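Local atomic coordinates of glucose-binding protein (Thermus thermophilus HB27, PDB entry 2B3F), a protein that binds glucose and galactose in the cleft of a periplasmic binding protein fold and probably delivers sugar to a membrane transport system. Residues Leu172-Ala177 with Val343-His348; Asp185-Trp190 with Ser339-Gly344; Arg203-Phe208 with Thr362-Phe367; Pro353-Ser358 with Asp385-Gly390. All blocks are in the same frame, centred on the assembly; numbering follows the deposited sequence.

Interaction 1 of 4, residues Leu172-Ala177 with Val343-His348; sequences LWESVA and VGSLVH. With GAL (beta-D-galactopyranose), chain G.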
loop_
_atom_site.group_PDB
_atom_site.type_symbol
_atom_site.label_atom_id
_atom_site.label_comp_id
_atom_site.label_asym_id
_atom_site.label_seq_id
_atom_site.Cartn_x
_atom_site.Cartn_y
_atom_site.Cartn_z
ATOM N N LEU A 172 -9.334 3.427 -3.254
ATOM C CA LEU A 172 -10.146 4.620 -3.073
ATOM C C LEU A 172 -11.126 4.460 -1.900
ATOM O O LEU A 172 -11.257 5.360 -1.063
ATOM C CB LEU A 172 -10.933 4.876 -4.342
ATOM C CG LEU A 172 -11.943 5.994 -4.296
ATOM C CD1 LEU A 172 -11.288 7.345 -3.995
ATOM C CD2 LEU A 172 -12.651 5.985 -5.676
ATOM N N TRP A 173 -11.786 3.308 -1.831
ATOM C CA TRP A 173 -12.759 3.029 -0.781
ATOM C C TRP A 173 -12.148 3.168 0.626
ATOM O O TRP A 173 -12.767 3.741 1.495
ATOM C CB TRP A 173 -13.364 1.632 -0.923
ATOM C CG TRP A 173 -14.432 1.327 0.099
ATOM C CD1 TRP A 173 -15.782 1.576 -0.012
ATOM C CD2 TRP A 173 -14.255 0.721 1.398
ATOM N NE1 TRP A 173 -16.439 1.168 1.120
ATOM C CE2 TRP A 173 -15.538 0.634 2.003
ATOM C CE3 TRP A 173 -13.144 0.244 2.102
ATOM C CZ2 TRP A 173 -15.733 0.081 3.275
ATOM C CZ3 TRP A 173 -13.334 -0.300 3.361
ATOM C CH2 TRP A 173 -14.626 -0.371 3.941
ATOM N N GLU A 174 -10.921 2.692 0.837
ATOM C CA GLU A 174 -10.376 2.753 2.218
ATOM C C GLU A 174 -10.129 4.199 2.651
ATOM O O GLU A 174 -10.278 4.530 3.826
ATOM C CB GLU A 174 -9.181 1.833 2.451
ATOM C CG GLU A 174 -7.894 2.130 1.723
ATOM C CD GLU A 174 -6.811 1.090 2.043
ATOM O OE1 GLU A 174 -7.158 -0.013 2.550
ATOM O OE2 GLU A 174 -5.630 1.371 1.761
ATOM N N SER A 175 -9.787 5.071 1.710
ATOM C CA SER A 175 -9.704 6.518 2.017
ATOM C C SER A 175 -11.079 7.094 2.367
ATOM O O SER A 175 -11.236 7.819 3.352
ATOM C CB SER A 175 -9.099 7.315 0.879
ATOM O OG SER A 175 -7.685 7.366 0.964
ATOM N N VAL A 176 -12.077 6.778 1.546
ATOM C CA VAL A 176 -13.440 7.230 1.817
ATOM C C VAL A 176 -13.925 6.734 3.180
ATOM O O VAL A 176 -14.449 7.525 3.974
ATOM C CB VAL A 176 -14.422 6.806 0.683
ATOM C CG1 VAL A 176 -15.873 7.095 1.068
ATOM C CG2 VAL A 176 -14.061 7.489 -0.627
ATOM N N ALA A 177 -13.755 5.440 3.460
ATOM C CA ALA A 177 -14.158 4.855 4.732
ATOM C C ALA A 177 -13.464 5.521 5.931
ATOM O O ALA A 177 -14.102 5.797 6.967
ATOM C CB ALA A 177 -13.889 3.356 4.729
ATOM N N VAL A 343 -3.066 4.746 11.268
ATOM C CA VAL A 343 -3.918 3.555 11.148
ATOM C C VAL A 343 -3.377 2.724 9.992
ATOM O O VAL A 343 -2.494 3.186 9.257
ATOM C CB VAL A 343 -5.416 3.906 10.872
ATOM C CG1 VAL A 343 -5.990 4.817 11.982
ATOM C CG2 VAL A 343 -5.580 4.570 9.511
ATOM N N GLY A 344 -3.916 1.517 9.843
ATOM C CA GLY A 344 -3.412 0.579 8.838
ATOM C C GLY A 344 -4.332 0.479 7.631
ATOM O O GLY A 344 -5.553 0.648 7.738
ATOM N N SER A 345 -3.711 0.172 6.497
ATOM C CA SER A 345 -4.426 -0.163 5.260
ATOM C C SER A 345 -5.068 -1.539 5.268
ATOM O O SER A 345 -4.488 -2.509 5.752
ATOM C CB SER A 345 -3.446 -0.079 4.086
ATOM O OG SER A 345 -4.046 -0.475 2.858
ATOM N N LEU A 346 -6.266 -1.616 4.676
ATOM C CA LEU A 346 -6.906 -2.888 4.330
ATOM C C LEU A 346 -6.328 -3.482 3.049
ATOM O O LEU A 346 -5.962 -4.662 2.987
ATOM C CB LEU A 346 -8.417 -2.664 4.104
ATOM C CG LEU A 346 -9.203 -3.756 3.368
ATOM C CD1 LEU A 346 -9.167 -5.059 4.149
ATOM C CD2 LEU A 346 -10.638 -3.297 3.148
ATOM N N VAL A 347 -6.302 -2.673 1.992
ATOM C CA VAL A 347 -5.962 -3.199 0.683
ATOM C C VAL A 347 -4.505 -3.657 0.636
ATOM O O VAL A 347 -4.133 -4.557 -0.130
ATOM C CB VAL A 347 -6.294 -2.150 -0.403
ATOM C CG1 VAL A 347 -5.890 -2.632 -1.775
ATOM C CG2 VAL A 347 -7.787 -1.828 -0.331
ATOM N N HIS A 348 -3.698 -3.069 1.516
ATOM C CA HIS A 348 -2.261 -3.335 1.534
ATOM C C HIS A 348 -1.817 -4.039 2.839
ATOM O O HIS A 348 -0.684 -3.854 3.285
ATOM C CB HIS A 348 -1.502 -2.058 1.226
ATOM C CG HIS A 348 -1.963 -1.426 -0.057
ATOM N ND1 HIS A 348 -1.600 -1.920 -1.290
ATOM C CD2 HIS A 348 -2.822 -0.408 -0.283
ATOM C CE1 HIS A 348 -2.211 -1.214 -2.228
ATOM N NE2 HIS A 348 -2.965 -0.296 -1.646
HETATM C C1 GAL G . 1.414 -2.209 -2.659
HETATM C C2 GAL G . 2.898 -2.390 -2.311
HETATM C C3 GAL G . 3.765 -1.306 -2.937
HETATM C C4 GAL G . 3.496 -1.182 -4.437
HETATM C C5 GAL G . 1.966 -1.112 -4.662
HETATM C C6 GAL G . 1.540 -1.004 -6.135
HETATM O O1 GAL G . 0.640 -3.246 -2.137
HETATM O O2 GAL G . 3.042 -2.426 -0.882
HETATM O O3 GAL G . 5.139 -1.599 -2.724
HETATM O O4 GAL G . 4.087 -2.290 -5.064
HETATM O O5 GAL G . 1.301 -2.211 -4.087
HETATM O O6 GAL G . 1.744 -2.216 -6.798
#
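Glu174, from helix 166-190, reaches into the turn that follows strand 341-344 and grips it with both carboxylate oxygens, in a buried corner of the periplasmic binding protein fold beside the sugar cleft. Along the turn, Ser345 comes first: its hydroxyl donates to the syn lone pair of Glu174 OE2, with OG and OE2 2.7 Å apart. The same oxygen is also bonded to Ser121. Leu346 follows, its backbone N lying 2.8 Å from Glu174 OE1 in a weak, bent bond, while its CD2 rests 4.0 Å from CZ3 of Trp173. Val347 N makes the straighter bond to OE1 (169°), arriving on the syn side but 30° out of the carboxylate plane. Glu174 gets there with CG wedged between its backbone N and carbonyl carbon (chi1 67°) and the chain extended beyond, which carries the buried carboxylate out to the turn, where both oxygens are bonded. A glutamine here would probably leave either the Ser345 hydroxyl or the backbone N-H groups of the turn without an acceptor, since its amide nitrogen cannot accept a hydrogen. His348 closes the turn: its N donates to Ser345 OG, an ST motif that makes this hydroxyl both donor and acceptor. Its NE2 is bonded to His171, and on the far side of the imidazole ND1 lies 2.7 Å from O1 of the galactose, a hydrogen bond near the ring plane.

Interaction 2 of 4, residues Asp185-Trp190 with Ser339-Gly344; sequences DWNNLW and SNRIVG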
loop_
_atom_site.group_PDB
_atom_site.type_symbol
_atom_site.label_atom_id
_atom_site.label_comp_id
_atom_site.label_asym_id
_atom_site.label_seq_id
_atom_site.Cartn_x
_atom_site.Cartn_y
_atom_site.Cartn_z
ATOM N N ASP A 185 -13.203 4.374 14.586
ATOM C CA ASP A 185 -14.198 3.442 14.042
ATOM C C ASP A 185 -13.652 2.662 12.840
ATOM O O ASP A 185 -14.041 1.512 12.649
ATOM C CB ASP A 185 -15.520 4.132 13.697
ATOM C CG ASP A 185 -16.512 4.115 14.852
ATOM O OD1 ASP A 185 -16.325 3.359 15.827
ATOM O OD2 ASP A 185 -17.491 4.871 14.762
ATOM N N TRP A 186 -12.743 3.264 12.070
ATOM C CA TRP A 186 -11.949 2.476 11.092
ATOM C C TRP A 186 -11.302 1.280 11.793
ATOM O O TRP A 186 -11.472 0.129 11.383
ATOM C CB TRP A 186 -10.914 3.339 10.356
ATOM C CG TRP A 186 -9.942 2.537 9.543
ATOM C CD1 TRP A 186 -8.653 2.231 9.867
ATOM C CD2 TRP A 186 -10.188 1.933 8.267
ATOM N NE1 TRP A 186 -8.089 1.454 8.888
ATOM C CE2 TRP A 186 -9.005 1.263 7.885
ATOM C CE3 TRP A 186 -11.303 1.877 7.424
ATOM C CZ2 TRP A 186 -8.895 0.549 6.682
ATOM C CZ3 TRP A 186 -11.199 1.171 6.222
ATOM C CH2 TRP A 186 -9.996 0.523 5.859
ATOM N N ASN A 187 -10.577 1.531 12.884
ATOM C CA ASN A 187 -9.932 0.443 13.632
ATOM C C ASN A 187 -10.930 -0.567 14.173
ATOM O O ASN A 187 -10.634 -1.774 14.265
ATOM C CB ASN A 187 -9.079 0.991 14.793
ATOM C CG ASN A 187 -7.826 1.750 14.311
ATOM O OD1 ASN A 187 -7.481 1.724 13.127
ATOM N ND2 ASN A 187 -7.141 2.424 15.237
ATOM N N ASN A 188 -12.124 -0.084 14.498
ATOM C CA ASN A 188 -13.160 -0.950 15.050
ATOM C C ASN A 188 -13.748 -1.938 14.047
ATOM O O ASN A 188 -14.315 -2.952 14.457
ATOM C CB ASN A 188 -14.261 -0.126 15.710
ATOM C CG ASN A 188 -13.814 0.491 17.034
ATOM O OD1 ASN A 188 -12.895 -0.014 17.687
ATOM N ND2 ASN A 188 -14.456 1.596 17.424
ATOM N N LEU A 189 -13.588 -1.682 12.750
ATOM C CA LEU A 189 -13.992 -2.685 11.766
ATOM C C LEU A 189 -13.153 -3.943 11.906
ATOM O O LEU A 189 -13.664 -5.056 11.753
ATOM C CB LEU A 189 -13.865 -2.156 10.328
ATOM C CG LEU A 189 -14.774 -1.010 9.915
ATOM C CD1 LEU A 189 -14.342 -0.455 8.550
ATOM C CD2 LEU A 189 -16.232 -1.458 9.885
ATOM N N TRP A 190 -11.867 -3.767 12.201
ATOM C CA TRP A 190 -10.884 -4.843 12.035
ATOM C C TRP A 190 -10.708 -5.687 13.295
ATOM O O TRP A 190 -10.208 -6.804 13.219
ATOM C CB TRP A 190 -9.562 -4.247 11.503
ATOM C CG TRP A 190 -9.892 -3.409 10.334
ATOM C CD1 TRP A 190 -9.761 -2.064 10.224
ATOM C CD2 TRP A 190 -10.516 -3.853 9.123
ATOM N NE1 TRP A 190 -10.241 -1.640 9.015
ATOM C CE2 TRP A 190 -10.728 -2.718 8.325
ATOM C CE3 TRP A 190 -10.915 -5.102 8.641
ATOM C CZ2 TRP A 190 -11.327 -2.790 7.075
ATOM C CZ3 TRP A 190 -11.500 -5.172 7.398
ATOM C CH2 TRP A 190 -11.701 -4.026 6.627
ATOM N N SER A 339 4.170 12.834 13.057
ATOM C CA SER A 339 3.200 13.711 13.730
ATOM C C SER A 339 1.754 13.211 13.732
ATOM O O SER A 339 0.954 13.579 14.599
ATOM C CB SER A 339 3.227 15.081 13.070
ATOM O OG SER A 339 2.647 15.027 11.775
ATOM N N ASN A 340 1.389 12.401 12.740
ATOM C CA ASN A 340 -0.010 12.051 12.556
ATOM C C ASN A 340 -0.461 10.866 13.400
ATOM O O ASN A 340 0.348 10.085 13.908
ATOM C CB ASN A 340 -0.255 11.672 11.082
ATOM C CG ASN A 340 -0.236 12.858 10.130
ATOM O OD1 ASN A 340 0.352 13.917 10.401
ATOM N ND2 ASN A 340 -0.872 12.676 8.983
ATOM N N ARG A 341 -1.775 10.721 13.531
ATOM C CA ARG A 341 -2.374 9.501 14.018
ATOM C C ARG A 341 -2.194 8.438 12.937
ATOM O O ARG A 341 -2.479 8.711 11.771
ATOM C CB ARG A 341 -3.867 9.735 14.248
ATOM C CG ARG A 341 -4.697 8.506 14.490
ATOM C CD ARG A 341 -4.524 7.954 15.880
ATOM N NE ARG A 341 -5.300 6.731 16.090
ATOM C CZ ARG A 341 -6.576 6.670 16.492
ATOM N NH1 ARG A 341 -7.282 7.761 16.760
ATOM N NH2 ARG A 341 -7.152 5.474 16.636
ATOM N N ILE A 342 -1.731 7.256 13.332
ATOM C CA ILE A 342 -1.450 6.168 12.390
ATOM C C ILE A 342 -2.561 5.127 12.444
ATOM O O ILE A 342 -2.971 4.678 13.520
ATOM C CB ILE A 342 -0.096 5.471 12.702
ATOM C CG1 ILE A 342 1.047 6.483 12.805
ATOM C CG2 ILE A 342 0.223 4.408 11.660
ATOM C CD1 ILE A 342 1.167 7.394 11.658
ATOM N N VAL A 343 -3.066 4.746 11.268
ATOM C CA VAL A 343 -3.918 3.555 11.148
ATOM C C VAL A 343 -3.377 2.724 9.992
ATOM O O VAL A 343 -2.494 3.186 9.257
ATOM C CB VAL A 343 -5.416 3.906 10.872
ATOM C CG1 VAL A 343 -5.990 4.817 11.982
ATOM C CG2 VAL A 343 -5.580 4.570 9.511
ATOM N N GLY A 344 -3.916 1.517 9.843
ATOM C CA GLY A 344 -3.412 0.579 8.838
ATOM C C GLY A 344 -4.332 0.479 7.631
ATOM O O GLY A 344 -5.553 0.648 7.738
#
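Around Trp186 and Val343, helix 185-190 and strand 341-344 run in roughly the same direction, their axes 9.1 Å apart at closest approach and inclined by 30°. Trp186 carries the contact. With CG anti to the backbone N, its indole extends toward the strand and NE1 donates to Gly344 O at 2.9 Å. The carbonyl oxygen sits at the ring edge, near the indole plane, and the N-H lies in the carbonyl plane, though the bond is bent to 143°. A phenylalanine in its place would probably leave Gly344 O without this donor and withdraw the outer end of the indole from its neighbours in helix 166-190. On the strand side, Val343 CB comes 3.8 Å from Trp186 CD1. Strand 341-344 pairs in parallel with strand 272-280 of the mixed sheet of the binding protein fold, and the helix packs against it. Val343 CG1 also meets the end of the Asn187 side chain, which lies at the edge of the Arg341 guanidinium, the amide and guanidinium planes 68° apart. Arg341 NH2 has a salt bridge to Asp184 of the same helix. Behind Trp186, NE1 of Trp190 lies 3.3 Å above the indole plane, over its centre.

Interaction 3 of 4, residues Arg203-Phe208 with Thr362-Phe367; sequences RAWEVF and TVMEIF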
loop_
_atom_site.group_PDB
_atom_site.type_symbol
_atom_site.label_atom_id
_atom_site.label_comp_id
_atom_site.label_asym_id
_atom_site.label_seq_id
_atom_site.Cartn_x
_atom_site.Cartn_y
_atom_site.Cartn_z
ATOM N N ARG A 203 -22.671 4.172 5.486
ATOM C CA ARG A 203 -22.433 5.495 4.918
ATOM C C ARG A 203 -21.134 5.612 4.077
ATOM O O ARG A 203 -21.059 6.405 3.130
ATOM C CB ARG A 203 -22.425 6.553 6.036
ATOM C CG ARG A 203 -22.434 7.957 5.489
ATOM C CD ARG A 203 -22.554 9.055 6.540
ATOM N NE ARG A 203 -21.941 10.256 5.969
ATOM C CZ ARG A 203 -20.861 10.886 6.441
ATOM N NH1 ARG A 203 -20.252 10.507 7.569
ATOM N NH2 ARG A 203 -20.397 11.940 5.775
ATOM N N ALA A 204 -20.108 4.830 4.426
ATOM C CA ALA A 204 -18.881 4.825 3.652
ATOM C C ALA A 204 -19.192 4.507 2.195
ATOM O O ALA A 204 -18.641 5.112 1.288
ATOM C CB ALA A 204 -17.894 3.813 4.239
ATOM N N TRP A 205 -20.086 3.551 1.979
ATOM C CA TRP A 205 -20.449 3.150 0.627
ATOM C C TRP A 205 -21.299 4.202 -0.092
ATOM O O TRP A 205 -21.174 4.363 -1.306
ATOM C CB TRP A 205 -21.173 1.806 0.641
ATOM C CG TRP A 205 -20.332 0.655 1.121
ATOM C CD1 TRP A 205 -20.329 0.095 2.368
ATOM C CD2 TRP A 205 -19.415 -0.115 0.340
ATOM N NE1 TRP A 205 -19.448 -0.952 2.419
ATOM C CE2 TRP A 205 -18.871 -1.110 1.190
ATOM C CE3 TRP A 205 -18.993 -0.057 -0.982
ATOM C CZ2 TRP A 205 -17.925 -2.029 0.752
ATOM C CZ3 TRP A 205 -18.044 -0.965 -1.420
ATOM C CH2 TRP A 205 -17.520 -1.944 -0.551
ATOM N N GLU A 206 -22.149 4.917 0.650
ATOM C CA GLU A 206 -22.929 6.033 0.084
ATOM C C GLU A 206 -22.018 7.121 -0.451
ATOM O O GLU A 206 -22.177 7.573 -1.597
ATOM C CB GLU A 206 -23.854 6.654 1.145
ATOM C CG GLU A 206 -24.954 7.616 0.636
ATOM C CD GLU A 206 -24.520 9.060 0.214
ATOM O OE1 GLU A 206 -23.644 9.703 0.870
ATOM O OE2 GLU A 206 -25.120 9.566 -0.785
ATOM N N VAL A 207 -21.068 7.554 0.377
ATOM C CA VAL A 207 -20.148 8.585 -0.053
ATOM C C VAL A 207 -19.308 8.036 -1.214
ATOM O O VAL A 207 -19.118 8.698 -2.213
ATOM C CB VAL A 207 -19.256 9.092 1.094
ATOM C CG1 VAL A 207 -18.240 10.117 0.570
ATOM C CG2 VAL A 207 -20.123 9.678 2.227
ATOM N N PHE A 208 -18.827 6.803 -1.082
ATOM C CA PHE A 208 -18.013 6.165 -2.137
ATOM C C PHE A 208 -18.712 6.164 -3.512
ATOM O O PHE A 208 -18.108 6.495 -4.533
ATOM C CB PHE A 208 -17.655 4.739 -1.700
ATOM C CG PHE A 208 -16.827 3.982 -2.692
ATOM C CD1 PHE A 208 -15.541 4.389 -2.991
ATOM C CD2 PHE A 208 -17.317 2.837 -3.297
ATOM C CE1 PHE A 208 -14.774 3.686 -3.904
ATOM C CE2 PHE A 208 -16.556 2.130 -4.203
ATOM C CZ PHE A 208 -15.280 2.555 -4.513
ATOM N N THR A 362 -14.547 -8.958 -4.545
ATOM C CA THR A 362 -15.896 -9.436 -4.896
ATOM C C THR A 362 -16.976 -8.510 -4.373
ATOM O O THR A 362 -17.939 -8.155 -5.068
ATOM C CB THR A 362 -16.125 -10.851 -4.323
ATOM O OG1 THR A 362 -15.142 -11.728 -4.865
ATOM C CG2 THR A 362 -17.522 -11.391 -4.678
ATOM N N VAL A 363 -16.824 -8.101 -3.122
ATOM C CA VAL A 363 -17.686 -7.079 -2.565
ATOM C C VAL A 363 -17.684 -5.829 -3.435
ATOM O O VAL A 363 -18.738 -5.259 -3.739
ATOM C CB VAL A 363 -17.278 -6.706 -1.117
ATOM C CG1 VAL A 363 -18.150 -5.582 -0.584
ATOM C CG2 VAL A 363 -17.368 -7.921 -0.229
ATOM N N MET A 364 -16.500 -5.388 -3.839
ATOM C CA MET A 364 -16.397 -4.205 -4.647
ATOM C C MET A 364 -17.093 -4.405 -5.998
ATOM O O MET A 364 -17.826 -3.529 -6.432
ATOM C CB MET A 364 -14.922 -3.797 -4.817
ATOM C CG MET A 364 -14.722 -2.551 -5.650
ATOM S SD MET A 364 -15.548 -1.096 -4.967
ATOM C CE MET A 364 -14.740 -0.979 -3.343
ATOM N N GLU A 365 -16.901 -5.558 -6.634
ATOM C CA GLU A 365 -17.655 -5.888 -7.877
ATOM C C GLU A 365 -19.161 -5.712 -7.699
ATOM O O GLU A 365 -19.830 -5.081 -8.535
ATOM C CB GLU A 365 -17.373 -7.302 -8.344
ATOM C CG GLU A 365 -16.001 -7.462 -8.945
ATOM C CD GLU A 365 -15.726 -8.860 -9.470
ATOM O OE1 GLU A 365 -16.272 -9.847 -8.910
ATOM O OE2 GLU A 365 -14.942 -8.976 -10.450
ATOM N N ILE A 366 -19.702 -6.245 -6.607
ATOM C CA ILE A 366 -21.147 -6.153 -6.381
ATOM C C ILE A 366 -21.613 -4.733 -6.028
ATOM O O ILE A 366 -22.779 -4.369 -6.287
ATOM C CB ILE A 366 -21.688 -7.264 -5.422
ATOM C CG1 ILE A 366 -21.155 -7.129 -4.003
ATOM C CG2 ILE A 366 -21.292 -8.610 -5.971
ATOM C CD1 ILE A 366 -21.955 -6.255 -3.105
ATOM N N PHE A 367 -20.728 -3.894 -5.501
ATOM C CA PHE A 367 -21.097 -2.503 -5.384
ATOM C C PHE A 367 -21.105 -1.867 -6.781
ATOM O O PHE A 367 -21.984 -1.069 -7.072
ATOM C CB PHE A 367 -20.206 -1.691 -4.454
ATOM C CG PHE A 367 -20.700 -0.296 -4.265
ATOM C CD1 PHE A 367 -21.861 -0.059 -3.535
ATOM C CD2 PHE A 367 -20.060 0.775 -4.862
ATOM C CE1 PHE A 367 -22.334 1.219 -3.355
ATOM C CE2 PHE A 367 -20.550 2.068 -4.716
ATOM C CZ PHE A 367 -21.682 2.292 -3.952
#
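Trp205, Phe367 and Phe208 bury most of the surface in this contact and form an aromatic cluster between helix 203-208 and helix 362-367. Trp205 lies against Phe367 with CE3 over one face of the phenyl ring, 3.7 Å above its plane and displaced toward the rim. The two side chains slide past each other in opposite directions, and the ring planes meet obliquely at 46°. Farther out on the indole, CH2 touches Val363 CG1 at 3.7 Å, the two side chains crossing at about a right angle. Phe367, its CG anti to the backbone N (chi1 -175°), extends across to the other helix, where its CZ approaches Trp205 O at 3.4 Å. The helix axes are 12.6 Å apart and cross at -56°, a wide spacing filled by these large side chains within the largely helical C-terminal lobe of the binding protein fold. Phe208 meets Phe367 obliquely, CD2 to CE2 at 3.6 Å. Phe208 also meets Met364, whose chain bends at chi2 and chi3 to bring sulfur to the ring in a Met-aromatic contact, SD lying 3.5 Å from Phe208 CE2. Met364 CE reaches on to Trp205 CZ3, while Trp173 of helix 166-190 packs against both Trp205 and Phe208.

Interaction 4 of 4, residues Pro353-Ser358 with Asp385-Gly390; sequences PESFMS and DQVGLG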
loop_
_atom_site.group_PDB
_atom_site.type_symbol
_atom_site.label_atom_id
_atom_site.label_comp_id
_atom_site.label_asym_id
_atom_site.label_seq_id
_atom_site.Cartn_x
_atom_site.Cartn_y
_atom_site.Cartn_z
ATOM N N PRO A 353 -6.762 -10.167 7.465
ATOM C CA PRO A 353 -6.089 -11.292 6.839
ATOM C C PRO A 353 -6.433 -11.435 5.368
ATOM O O PRO A 353 -7.450 -10.903 4.926
ATOM C CB PRO A 353 -6.615 -12.487 7.624
ATOM C CG PRO A 353 -7.931 -12.059 8.110
ATOM C CD PRO A 353 -7.817 -10.592 8.392
ATOM N N GLU A 354 -5.594 -12.153 4.631
ATOM C CA GLU A 354 -5.832 -12.398 3.205
ATOM C C GLU A 354 -7.195 -13.048 2.913
ATOM O O GLU A 354 -7.782 -12.808 1.857
ATOM C CB GLU A 354 -4.688 -13.230 2.609
ATOM C CG GLU A 354 -3.372 -12.421 2.523
ATOM C CD GLU A 354 -2.294 -13.053 1.643
ATOM O OE1 GLU A 354 -2.113 -14.291 1.732
ATOM O OE2 GLU A 354 -1.626 -12.294 0.864
ATOM N N SER A 355 -7.690 -13.855 3.848
ATOM C CA SER A 355 -9.011 -14.492 3.722
ATOM C C SER A 355 -10.095 -13.445 3.461
ATOM O O SER A 355 -10.979 -13.641 2.623
ATOM C CB SER A 355 -9.337 -15.268 4.995
ATOM O OG SER A 355 -9.360 -14.438 6.133
ATOM N N PHE A 356 -10.001 -12.320 4.169
ATOM C CA PHE A 356 -10.921 -11.216 3.968
ATOM C C PHE A 356 -10.498 -10.350 2.769
ATOM O O PHE A 356 -11.326 -10.026 1.913
ATOM C CB PHE A 356 -10.989 -10.355 5.231
ATOM C CG PHE A 356 -11.982 -9.245 5.135
ATOM C CD1 PHE A 356 -13.290 -9.418 5.556
ATOM C CD2 PHE A 356 -11.623 -8.032 4.574
ATOM C CE1 PHE A 356 -14.200 -8.387 5.457
ATOM C CE2 PHE A 356 -12.545 -7.006 4.455
ATOM C CZ PHE A 356 -13.844 -7.201 4.882
ATOM N N MET A 357 -9.225 -9.953 2.712
ATOM C CA MET A 357 -8.724 -9.113 1.604
ATOM C C MET A 357 -9.086 -9.662 0.231
ATOM O O MET A 357 -9.489 -8.918 -0.668
ATOM C CB MET A 357 -7.202 -8.962 1.641
ATOM C CG MET A 357 -6.659 -8.262 2.864
ATOM S SD MET A 357 -4.848 -8.426 2.981
ATOM C CE MET A 357 -4.357 -7.571 1.487
ATOM N N SER A 358 -8.906 -10.967 0.059
ATOM C CA SER A 358 -9.112 -11.599 -1.246
ATOM C C SER A 358 -10.589 -11.575 -1.654
ATOM O O SER A 358 -10.899 -11.566 -2.832
ATOM C CB SER A 358 -8.591 -13.033 -1.236
ATOM O OG SER A 358 -9.329 -13.823 -0.306
ATOM N N ASP A 385 -17.948 -12.518 8.834
ATOM C CA ASP A 385 -18.494 -13.613 9.637
ATOM C C ASP A 385 -17.932 -14.974 9.204
ATOM O O ASP A 385 -17.626 -15.817 10.051
ATOM C CB ASP A 385 -20.015 -13.638 9.532
ATOM C CG ASP A 385 -20.675 -12.433 10.178
ATOM O OD1 ASP A 385 -20.064 -11.778 11.047
ATOM O OD2 ASP A 385 -21.832 -12.152 9.800
ATOM N N GLN A 386 -17.786 -15.179 7.907
ATOM C CA GLN A 386 -17.302 -16.453 7.365
ATOM C C GLN A 386 -15.842 -16.706 7.707
ATOM O O GLN A 386 -15.451 -17.854 7.955
ATOM C CB GLN A 386 -17.503 -16.503 5.848
ATOM C CG GLN A 386 -18.976 -16.632 5.457
ATOM C CD GLN A 386 -19.261 -16.307 4.011
ATOM O OE1 GLN A 386 -18.380 -15.867 3.277
ATOM N NE2 GLN A 386 -20.501 -16.527 3.588
ATOM N N VAL A 387 -15.032 -15.651 7.739
ATOM C CA VAL A 387 -13.604 -15.824 8.019
ATOM C C VAL A 387 -13.276 -15.618 9.490
ATOM O O VAL A 387 -12.126 -15.835 9.917
ATOM C CB VAL A 387 -12.709 -14.924 7.138
ATOM C CG1 VAL A 387 -13.043 -15.135 5.675
ATOM C CG2 VAL A 387 -12.819 -13.439 7.554
ATOM N N GLY A 388 -14.272 -15.221 10.273
ATOM C CA GLY A 388 -14.065 -14.991 11.703
ATOM C C GLY A 388 -13.193 -13.779 11.971
ATOM O O GLY A 388 -12.296 -13.820 12.819
ATOM N N LEU A 389 -13.473 -12.698 11.250
ATOM C CA LEU A 389 -12.664 -11.474 11.310
ATOM C C LEU A 389 -12.533 -11.027 12.757
ATOM O O LEU A 389 -13.534 -10.927 13.462
ATOM C CB LEU A 389 -13.296 -10.370 10.460
ATOM C CG LEU A 389 -12.481 -9.097 10.252
ATOM C CD1 LEU A 389 -11.275 -9.393 9.361
ATOM C CD2 LEU A 389 -13.320 -8.001 9.656
ATOM N N GLY A 390 -11.292 -10.811 13.193
ATOM C CA GLY A 390 -10.987 -10.453 14.588
ATOM C C GLY A 390 -10.409 -11.596 15.418
ATOM O O GLY A 390 -9.915 -11.369 16.530
#
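Where helix 354-370 begins and helix 373-387 ends, Ser355 packs on Val387 and Pro353 on Leu389, in a contact at the protein surface. Val387 and Ser355 lie closest along the backbone, their CA atoms 6.4 Å apart. The valine turns its CB to the serine hydroxyl, with Ser355 OG 3.5 Å from Val387 CB, and its CG1 lies beside Ser355 CB. Pro353 occupies the N-cap position of its helix, and its CD packs 3.8 Å from Leu389 CD1, the two side chains crossing. The two helices, which follow each other in the chain, form a helical hairpin, and this contact lies at its open end, with Gly388 marking the exit from the second helix at a positive phi of 69°, after which Leu389 folds back over the first helix. Leu389 swings CG away from its backbone N (chi1 -172°), and CD1 thereby reaches both Pro353 and Phe356 CB, the latter at 4.3 Å. Val387 CG2 reaches the same Phe356 CB. The phenyl ring of Phe356 goes on to meet Trp190 edge-to-face.

How the interactions relate
Helix 166-190 and strand 341-344 supply interactions 1 and 2, whose centres lie 10 Å apart. The two meet where Glu174 CB lies 3.7 Å from Trp186 CH2. Interaction 3 extends this core away from the sugar: Trp173 NE1 is 3.3 Å from Trp205 CE2. Interaction 4 touches interaction 2 through Trp190 CZ3 and Phe356 CE2, 3.6 Å apart, and reaches interaction 1 through Met357 CE, 3.4 Å from Val347 O. Interactions 3 and 4 share helix 354-370 but have centres about 17 Å apart. His348 of interaction 1 belongs to the galactose pocket, whereas interactions 2, 3 and 4 lie away from the residues that bind the sugar.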